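Local coordinates for protein annexin B22 (Schistosoma mansoni, PDB 4MDU) that binds acidic phospholipid membranes in a calcium-dependent manner, aggregates liposomes when calcium is present, and likely promotes membrane fusion, at residues 96-101 with 352-357; 111-116 with 316-321; 310-315 with 345-350. One frame throughout, in Å; residues are numbered along the deposited sequence.

Contact 1. Residues 96-101 with 352-357; sequences GDFRKV and RRTLCV
T354 stands at the centre of this contact, with F98 and V101 on the facing helix. Its OG1 meets the edge of the F98 ring, near the ring plane, 3.4 Å from F98 CE1. The ring reaches this place because CG of F98 is anti to the backbone N (chi1 -171°). The two side chains cross at about a right angle. The T354 hydroxyl is also hydrogen-bonded to the carbonyl O of D350, one turn back in its own helix. This buried polar atom therefore has a partner of its own.

V101 and T354 meet tip to tip. V101 CG2 lies 4.0 Å from T354 CG2, and V101 CG1 lies 3.9 Å from T354 OG1. L355 closes the patch, with its CD2 4.1 Å from V101 CG2. M313 of helix 311-320 also packs on V101 and L355, and I60 of helix 56-63 touches F98 and T354.

The four touching residues are all buried, and no hydrogen bond crosses between the segments. The looser flanks are the outer sides of the two helices, where R99 and K100 on one and R352 and R353 on the other are partly exposed and take no part. R353 forms a salt bridge with E361, and R99 NH1 is hydrogen-bonded to the carbonyl O of K91.

The helix axes come within 9.9 Å and run in broadly the same direction, 37° apart. The contact joins the predicted first and fourth annexin repeats. Such side-by-side packing of the two repeats is typical of the four-repeat, all-helical annexin core.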
loop_
_atom_site.group_PDB
_atom_site.type_symbol
_atom_site.label_atom_id
_atom_site.label_comp_id
_atom_site.label_asym_id
_atom_site.label_seq_id
_atom_site.Cartn_x
_atom_site.Cartn_y
_atom_site.Cartn_z
ATOM N N GLY B 96 -18.779 -22.695 8.580
ATOM C CA GLY B 96 -18.462 -21.304 8.834
ATOM C C GLY B 96 -16.987 -21.016 9.005
ATOM O O GLY B 96 -16.138 -21.628 8.352
ATOM N N ASP B 97 -16.686 -20.073 9.890
ATOM C CA ASP B 97 -15.319 -19.651 10.154
ATOM C C ASP B 97 -14.479 -20.779 10.743
ATOM O O ASP B 97 -13.281 -20.873 10.491
ATOM C CB ASP B 97 -15.310 -18.456 11.100
ATOM C CG ASP B 97 -15.931 -17.236 10.475
ATOM O OD1 ASP B 97 -16.214 -16.261 11.206
ATOM O OD2 ASP B 97 -16.138 -17.268 9.241
ATOM N N PHE B 98 -15.115 -21.631 11.528
ATOM C CA PHE B 98 -14.404 -22.734 12.124
ATOM C C PHE B 98 -13.879 -23.634 11.016
ATOM O O PHE B 98 -12.700 -23.981 10.999
ATOM C CB PHE B 98 -15.322 -23.517 13.043
ATOM C CG PHE B 98 -14.614 -24.551 13.854
ATOM C CD1 PHE B 98 -13.302 -24.360 14.246
ATOM C CD2 PHE B 98 -15.264 -25.713 14.235
ATOM C CE1 PHE B 98 -12.649 -25.312 14.989
ATOM C CE2 PHE B 98 -14.616 -26.672 14.984
ATOM C CZ PHE B 98 -13.307 -26.472 15.362
ATOM N N ARG B 99 -14.752 -24.005 10.085
ATOM C CA ARG B 99 -14.332 -24.820 8.941
ATOM C C ARG B 99 -13.196 -24.146 8.156
ATOM O O ARG B 99 -12.219 -24.794 7.790
ATOM C CB ARG B 99 -15.518 -25.131 8.027
ATOM C CG ARG B 99 -15.188 -26.071 6.886
ATOM C CD ARG B 99 -16.435 -26.781 6.370
ATOM N NE ARG B 99 -17.303 -25.905 5.581
ATOM C CZ ARG B 99 -18.419 -26.306 4.973
ATOM N NH1 ARG B 99 -18.819 -27.567 5.071
ATOM N NH2 ARG B 99 -19.142 -25.444 4.274
ATOM N N LYS B 100 -13.328 -22.847 7.911
ATOM C CA LYS B 100 -12.287 -22.090 7.228
ATOM C C LYS B 100 -10.930 -22.293 7.901
ATOM O O LYS B 100 -9.959 -22.700 7.270
ATOM C CB LYS B 100 -12.621 -20.599 7.225
ATOM C CG LYS B 100 -13.245 -20.081 5.957
ATOM C CD LYS B 100 -14.755 -20.074 6.044
ATOM C CE LYS B 100 -15.356 -19.468 4.783
ATOM N NZ LYS B 100 -14.739 -18.142 4.487
ATOM N N VAL B 101 -10.861 -22.019 9.194
ATOM C CA VAL B 101 -9.572 -22.053 9.849
ATOM C C VAL B 101 -9.064 -23.494 9.906
ATOM O O VAL B 101 -7.858 -23.751 9.789
ATOM C CB VAL B 101 -9.612 -21.376 11.245
ATOM C CG1 VAL B 101 -10.440 -22.190 12.219
ATOM C CG2 VAL B 101 -8.191 -21.173 11.771
ATOM N N ARG B 352 -12.102 -18.019 16.690
ATOM C CA ARG B 352 -11.376 -17.302 17.742
ATOM C C ARG B 352 -10.650 -18.287 18.655
ATOM O O ARG B 352 -9.460 -18.135 18.961
ATOM C CB ARG B 352 -12.343 -16.446 18.575
ATOM C CG ARG B 352 -11.817 -16.078 19.966
ATOM C CD ARG B 352 -12.496 -14.837 20.510
ATOM N NE ARG B 352 -13.907 -15.067 20.794
ATOM C CZ ARG B 352 -14.754 -14.113 21.171
ATOM N NH1 ARG B 352 -14.313 -12.865 21.329
ATOM N NH2 ARG B 352 -16.032 -14.410 21.404
ATOM N N ARG B 353 -11.381 -19.310 19.076
ATOM C CA ARG B 353 -10.853 -20.294 20.003
ATOM C C ARG B 353 -9.653 -21.003 19.382
ATOM O O ARG B 353 -8.628 -21.206 20.037
ATOM C CB ARG B 353 -11.946 -21.296 20.365
ATOM C CG ARG B 353 -11.598 -22.233 21.509
ATOM C CD ARG B 353 -11.664 -21.527 22.875
ATOM N NE ARG B 353 -10.398 -21.742 23.543
ATOM C CZ ARG B 353 -9.574 -20.789 23.958
ATOM N NH1 ARG B 353 -9.882 -19.502 23.855
ATOM N NH2 ARG B 353 -8.444 -21.149 24.536
ATOM N N THR B 354 -9.778 -21.365 18.112
ATOM C CA THR B 354 -8.670 -21.995 17.400
ATOM C C THR B 354 -7.436 -21.097 17.394
ATOM O O THR B 354 -6.344 -21.548 17.700
ATOM C CB THR B 354 -9.039 -22.350 15.952
ATOM O OG1 THR B 354 -10.182 -23.218 15.935
ATOM C CG2 THR B 354 -7.854 -23.050 15.273
ATOM N N LEU B 355 -7.613 -19.821 17.060
ATOM C CA LEU B 355 -6.483 -18.891 17.039
ATOM C C LEU B 355 -5.828 -18.780 18.414
ATOM O O LEU B 355 -4.599 -18.728 18.520
ATOM C CB LEU B 355 -6.923 -17.508 16.564
ATOM C CG LEU B 355 -7.570 -17.416 15.177
ATOM C CD1 LEU B 355 -7.787 -15.968 14.811
ATOM C CD2 LEU B 355 -6.710 -18.109 14.104
ATOM N N CYS B 356 -6.650 -18.736 19.464
ATOM C CA CYS B 356 -6.128 -18.606 20.827
ATOM C C CYS B 356 -5.280 -19.816 21.206
ATOM O O CYS B 356 -4.264 -19.686 21.886
ATOM C CB CYS B 356 -7.281 -18.403 21.838
ATOM S SG CYS B 356 -8.062 -16.779 21.622
ATOM N N VAL B 357 -5.698 -20.993 20.760
ATOM C CA VAL B 357 -4.994 -22.214 21.106
ATOM C C VAL B 357 -3.642 -22.270 20.383
ATOM O O VAL B 357 -2.653 -22.694 20.952
ATOM C CB VAL B 357 -5.847 -23.436 20.789
ATOM C CG1 VAL B 357 -5.021 -24.732 20.848
ATOM C CG2 VAL B 357 -7.004 -23.492 21.759
#

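Contact 2. Residues 111-116 with 316-321; sequences YMLAKS and LITRSE
M112 points its terminal methyl at I317, and CE lies 3.8 Å from I317 CG2. The M112 chain leaves with CG anti to the backbone N (chi1 -172°). It then bends at chi2 and chi3, which swings CE across to the other helix. The two side chains cross obliquely, and the same CE comes 4.3 Å from T318 CG2. L113 adds a looser touch, with its CD2 4.4 Å from T318 CG2.

T318 thus presents its methyl to the helix 109-122, while its OG1 is hydrogen-bonded to the carbonyl O of R314 and of L315 in its own helix. Three residues after I317, near the end of the helix, S320 OG donates to the I317 carbonyl O at 2.6 Å. This donor sits above the carbonyl plane, 37° out of it. Q104 of helix 96-106 touches both M112 and I317.

The segments run roughly antiparallel, at 144°, and their axes come no closer than 12.3 Å. Only side-chain ends bridge them, without a hydrogen bond. The centre of the contact lies about 6 Å from the centre of the chain. It links the predicted second and fourth repeats, consistent with the central region of the annexin core, where helices of these repeats line the axial channel.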
loop_
_atom_site.group_PDB
_atom_site.type_symbol
_atom_site.label_atom_id
_atom_site.label_comp_id
_atom_site.label_asym_id
_atom_site.label_seq_id
_atom_site.Cartn_x
_atom_site.Cartn_y
_atom_site.Cartn_z
ATOM N N TYR B 111 1.033 -25.941 0.476
ATOM C CA TYR B 111 -0.208 -25.835 -0.308
ATOM C C TYR B 111 -1.047 -24.660 0.204
ATOM O O TYR B 111 -1.625 -23.852 -0.554
ATOM C CB TYR B 111 -1.012 -27.127 -0.199
ATOM C CG TYR B 111 -2.181 -27.193 -1.154
ATOM C CD1 TYR B 111 -3.452 -26.786 -0.768
ATOM C CD2 TYR B 111 -2.013 -27.664 -2.447
ATOM C CE1 TYR B 111 -4.523 -26.851 -1.645
ATOM C CE2 TYR B 111 -3.075 -27.725 -3.330
ATOM C CZ TYR B 111 -4.326 -27.318 -2.924
ATOM O OH TYR B 111 -5.373 -27.394 -3.814
ATOM N N MET B 112 -1.109 -24.557 1.517
ATOM C CA MET B 112 -1.844 -23.452 2.119
ATOM C C MET B 112 -1.301 -22.111 1.622
ATOM O O MET B 112 -2.062 -21.226 1.236
ATOM C CB MET B 112 -1.800 -23.544 3.643
ATOM C CG MET B 112 -2.710 -22.541 4.321
ATOM S SD MET B 112 -1.701 -21.182 4.865
ATOM C CE MET B 112 -1.269 -21.869 6.435
ATOM N N LEU B 113 0.017 -21.966 1.589
ATOM C CA LEU B 113 0.575 -20.704 1.131
ATOM C C LEU B 113 0.286 -20.523 -0.353
ATOM O O LEU B 113 -0.043 -19.418 -0.808
ATOM C CB LEU B 113 2.068 -20.597 1.450
ATOM C CG LEU B 113 2.354 -20.549 2.950
ATOM C CD1 LEU B 113 3.858 -20.521 3.181
ATOM C CD2 LEU B 113 1.667 -19.347 3.599
ATOM N N ALA B 114 0.380 -21.602 -1.118
ATOM C CA ALA B 114 0.165 -21.473 -2.564
ATOM C C ALA B 114 -1.281 -21.044 -2.871
ATOM O O ALA B 114 -1.517 -20.201 -3.723
ATOM C CB ALA B 114 0.553 -22.769 -3.320
ATOM N N LYS B 115 -2.246 -21.605 -2.161
ATOM C CA LYS B 115 -3.628 -21.195 -2.371
ATOM C C LYS B 115 -3.824 -19.690 -2.118
ATOM O O LYS B 115 -4.439 -18.994 -2.924
ATOM C CB LYS B 115 -4.577 -22.027 -1.515
ATOM C CG LYS B 115 -5.606 -22.821 -2.325
ATOM C CD LYS B 115 -6.600 -23.536 -1.411
ATOM C CE LYS B 115 -7.632 -24.326 -2.196
ATOM N NZ LYS B 115 -8.636 -24.982 -1.302
ATOM N N SER B 116 -3.291 -19.183 -1.017
ATOM C CA SER B 116 -3.352 -17.740 -0.767
ATOM C C SER B 116 -2.645 -16.931 -1.855
ATOM O O SER B 116 -3.092 -15.839 -2.196
ATOM C CB SER B 116 -2.761 -17.375 0.603
ATOM O OG SER B 116 -3.525 -17.933 1.655
ATOM N N LEU B 316 -0.571 -16.498 12.234
ATOM C CA LEU B 316 -0.612 -17.292 13.463
ATOM C C LEU B 316 -0.215 -18.757 13.229
ATOM O O LEU B 316 0.632 -19.310 13.935
ATOM C CB LEU B 316 -2.014 -17.213 14.070
ATOM C CG LEU B 316 -2.189 -16.201 15.211
ATOM C CD1 LEU B 316 -1.075 -15.147 15.212
ATOM C CD2 LEU B 316 -3.573 -15.567 15.186
ATOM N N ILE B 317 -0.854 -19.388 12.253
ATOM C CA ILE B 317 -0.551 -20.770 11.903
ATOM C C ILE B 317 0.942 -20.945 11.615
ATOM O O ILE B 317 1.603 -21.816 12.189
ATOM C CB ILE B 317 -1.386 -21.213 10.672
ATOM C CG1 ILE B 317 -2.879 -21.229 11.058
ATOM C CG2 ILE B 317 -0.916 -22.570 10.127
ATOM C CD1 ILE B 317 -3.815 -21.385 9.894
ATOM N N THR B 318 1.479 -20.086 10.758
ATOM C CA THR B 318 2.864 -20.239 10.322
ATOM C C THR B 318 3.872 -19.868 11.418
ATOM O O THR B 318 4.835 -20.609 11.655
ATOM C CB THR B 318 3.167 -19.461 9.004
ATOM O OG1 THR B 318 2.729 -18.100 9.130
ATOM C CG2 THR B 318 2.435 -20.097 7.840
ATOM N N ARG B 319 3.656 -18.739 12.089
ATOM C CA ARG B 319 4.634 -18.274 13.079
ATOM C C ARG B 319 4.646 -19.140 14.325
ATOM O O ARG B 319 5.613 -19.153 15.088
ATOM C CB ARG B 319 4.380 -16.823 13.449
ATOM C CG ARG B 319 4.739 -15.896 12.321
ATOM C CD ARG B 319 6.240 -16.032 12.079
ATOM N NE ARG B 319 6.483 -16.322 10.695
ATOM C CZ ARG B 319 7.677 -16.436 10.132
ATOM N NH1 ARG B 319 8.807 -16.305 10.828
ATOM N NH2 ARG B 319 7.720 -16.680 8.843
ATOM N N SER B 320 3.562 -19.879 14.511
ATOM C CA SER B 320 3.375 -20.642 15.730
ATOM C C SER B 320 4.525 -21.611 15.975
ATOM O O SER B 320 4.951 -21.803 17.112
ATOM C CB SER B 320 2.036 -21.386 15.695
ATOM O OG SER B 320 2.002 -22.351 14.666
ATOM N N GLU B 321 5.020 -22.229 14.909
ATOM C CA GLU B 321 6.078 -23.206 15.075
ATOM C C GLU B 321 7.451 -22.593 14.833
ATOM O O GLU B 321 8.441 -23.306 14.802
ATOM C CB GLU B 321 5.846 -24.475 14.225
ATOM C CG GLU B 321 5.628 -24.260 12.739
ATOM C CD GLU B 321 5.312 -25.568 12.005
ATOM O OE1 GLU B 321 4.132 -25.993 12.015
ATOM O OE2 GLU B 321 6.246 -26.180 11.431
#

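Contact 3. Residues 310-315 with 345-350; sequences YALMRL and DDTSGD
The carboxylate of D346 and the CD2 methyl of L312 meet at one oxygen, with OD2 4.2 Å from L312 CD2. The two side chains slide past each other in opposite directions. The other oxygen, OD1, is hydrogen-bonded to the backbone N of G304. The Y310 ring has M313 CE over one face, 4.0 Å above the plane and offset toward the rim. The guanidinium of R314 has the carbonyl O of Y310 over one face, also toward the rim.

The closest approach across the contact is apolar. L312 CD2 and T347 CG2 face each other tip to tip at 3.8 Å. L312 extends toward the turn because CG is anti to the backbone N (chi1 175°). T347 is the first residue to leave helical geometry after helix 339-346. Its OG1 is hydrogen-bonded to the carbonyl O of V343 in that helix, while its methyl faces L312.

D346 is a ligand of two calcium sites, one shared with M302, G304 and L305 and the other with G306. In this calcium-free structure the bond from G304 N keeps D346 beside another residue of the first of these sites.

L312 packs on L298 and S301 of helix 290-301 and on L355 of helix 349-358. Elsewhere on helix 311-320, R314 forms a salt bridge with E133 of helix 128-136. Y310 touches K100 and Q104 of helix 96-106.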
loop_
_atom_site.group_PDB
_atom_site.type_symbol
_atom_site.label_atom_id
_atom_site.label_comp_id
_atom_site.label_asym_id
_atom_site.label_seq_id
_atom_site.Cartn_x
_atom_site.Cartn_y
_atom_site.Cartn_z
ATOM N N TYR B 310 -7.427 -13.625 5.202
ATOM C CA TYR B 310 -6.774 -14.807 5.750
ATOM C C TYR B 310 -5.473 -14.517 6.458
ATOM O O TYR B 310 -4.883 -15.422 7.048
ATOM C CB TYR B 310 -6.533 -15.830 4.648
ATOM C CG TYR B 310 -7.711 -16.726 4.407
ATOM C CD1 TYR B 310 -7.632 -18.080 4.674
ATOM C CD2 TYR B 310 -8.907 -16.217 3.927
ATOM C CE1 TYR B 310 -8.709 -18.917 4.457
ATOM C CE2 TYR B 310 -9.997 -17.044 3.714
ATOM C CZ TYR B 310 -9.890 -18.396 3.977
ATOM O OH TYR B 310 -10.961 -19.239 3.764
ATOM N N ALA B 311 -5.043 -13.254 6.427
ATOM C CA ALA B 311 -3.725 -12.882 6.943
ATOM C C ALA B 311 -3.514 -13.238 8.415
ATOM O O ALA B 311 -2.484 -13.815 8.782
ATOM C CB ALA B 311 -3.431 -11.388 6.686
ATOM N N LEU B 312 -4.501 -12.913 9.248
ATOM C CA LEU B 312 -4.388 -13.157 10.680
ATOM C C LEU B 312 -4.147 -14.615 10.983
ATOM O O LEU B 312 -3.222 -14.961 11.729
ATOM C CB LEU B 312 -5.645 -12.684 11.425
ATOM C CG LEU B 312 -5.649 -13.006 12.921
ATOM C CD1 LEU B 312 -4.462 -12.378 13.647
ATOM C CD2 LEU B 312 -6.969 -12.526 13.562
ATOM N N MET B 313 -4.991 -15.477 10.422
ATOM C CA MET B 313 -4.839 -16.909 10.665
ATOM C C MET B 313 -3.589 -17.482 9.949
ATOM O O MET B 313 -2.919 -18.357 10.494
ATOM C CB MET B 313 -6.140 -17.691 10.343
ATOM C CG MET B 313 -6.489 -17.854 8.868
ATOM S SD MET B 313 -7.974 -18.868 8.566
ATOM C CE MET B 313 -9.181 -17.580 8.338
ATOM N N ARG B 314 -3.262 -16.978 8.755
ATOM C CA ARG B 314 -2.043 -17.440 8.072
ATOM C C ARG B 314 -0.812 -17.162 8.934
ATOM O O ARG B 314 -0.001 -18.052 9.194
ATOM C CB ARG B 314 -1.882 -16.789 6.702
ATOM C CG ARG B 314 -0.552 -17.179 6.001
ATOM C CD ARG B 314 -0.500 -16.720 4.537
ATOM N NE ARG B 314 -0.718 -15.287 4.398
ATOM C CZ ARG B 314 -1.823 -14.737 3.899
ATOM N NH1 ARG B 314 -2.813 -15.500 3.445
ATOM N NH2 ARG B 314 -1.934 -13.418 3.841
ATOM N N LEU B 315 -0.708 -15.933 9.425
ATOM C CA LEU B 315 0.431 -15.543 10.244
ATOM C C LEU B 315 0.542 -16.364 11.520
ATOM O O LEU B 315 1.617 -16.887 11.838
ATOM C CB LEU B 315 0.391 -14.049 10.543
ATOM C CG LEU B 315 0.711 -13.226 9.292
ATOM C CD1 LEU B 315 0.407 -11.778 9.529
ATOM C CD2 LEU B 315 2.191 -13.432 8.811
ATOM N N ASP B 345 -10.583 -9.821 20.579
ATOM C CA ASP B 345 -11.459 -8.700 20.239
ATOM C C ASP B 345 -11.850 -8.635 18.768
ATOM O O ASP B 345 -12.893 -8.090 18.440
ATOM C CB ASP B 345 -10.858 -7.376 20.690
ATOM C CG ASP B 345 -10.843 -7.237 22.202
ATOM O OD1 ASP B 345 -11.453 -8.094 22.882
ATOM O OD2 ASP B 345 -10.231 -6.275 22.713
ATOM N N ASP B 346 -11.029 -9.201 17.888
ATOM C CA ASP B 346 -11.262 -9.075 16.453
ATOM C C ASP B 346 -11.999 -10.277 15.876
ATOM O O ASP B 346 -12.520 -10.210 14.767
ATOM C CB ASP B 346 -9.932 -8.886 15.705
ATOM C CG ASP B 346 -10.133 -8.627 14.220
ATOM O OD1 ASP B 346 -10.520 -7.496 13.880
ATOM O OD2 ASP B 346 -9.911 -9.546 13.391
ATOM N N THR B 347 -12.044 -11.373 16.628
ATOM C CA THR B 347 -12.652 -12.610 16.139
ATOM C C THR B 347 -13.673 -13.178 17.132
ATOM O O THR B 347 -13.779 -12.694 18.253
ATOM C CB THR B 347 -11.564 -13.668 15.926
ATOM O OG1 THR B 347 -10.994 -14.006 17.193
ATOM C CG2 THR B 347 -10.458 -13.108 15.023
ATOM N N SER B 348 -14.425 -14.202 16.725
ATOM C CA SER B 348 -15.183 -14.998 17.689
ATOM C C SER B 348 -15.454 -16.412 17.220
ATOM O O SER B 348 -14.942 -16.855 16.192
ATOM C CB SER B 348 -16.488 -14.315 18.111
ATOM O OG SER B 348 -17.297 -14.034 17.000
ATOM N N GLY B 349 -16.238 -17.129 18.007
ATOM C CA GLY B 349 -16.616 -18.486 17.682
ATOM C C GLY B 349 -15.459 -19.446 17.857
ATOM O O GLY B 349 -14.466 -19.125 18.496
ATOM N N ASP B 350 -15.609 -20.640 17.291
ATOM C CA ASP B 350 -14.597 -21.673 17.356
ATOM C C ASP B 350 -13.324 -21.274 16.598
ATOM O O ASP B 350 -12.248 -21.815 16.820
ATOM C CB ASP B 350 -15.195 -22.962 16.808
ATOM C CG ASP B 350 -16.244 -23.528 17.739
ATOM O OD1 ASP B 350 -16.083 -23.327 18.954
ATOM O OD2 ASP B 350 -17.212 -24.160 17.275
#

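Helix 311-320 ties the three contacts together. It carries one side of contacts 2 and 3 and packs on contact 1 through L355. Contacts 1 and 3 have centres about 7 Å apart and share helix 349-358. L355 CD1 of contact 1 lies 3.8 Å from L312 CD2 of contact 3. Contact 2 is deeper in the chain, with its centre about 14 Å from that of contact 1 and 13 Å from that of contact 3. L113 CD2 reaches R314 CD at 3.5 Å. Contact 3 holds calcium ligand D346. In contact 1 the F98 side chain is about 4 Å from that of E56, a ligand of another calcium site.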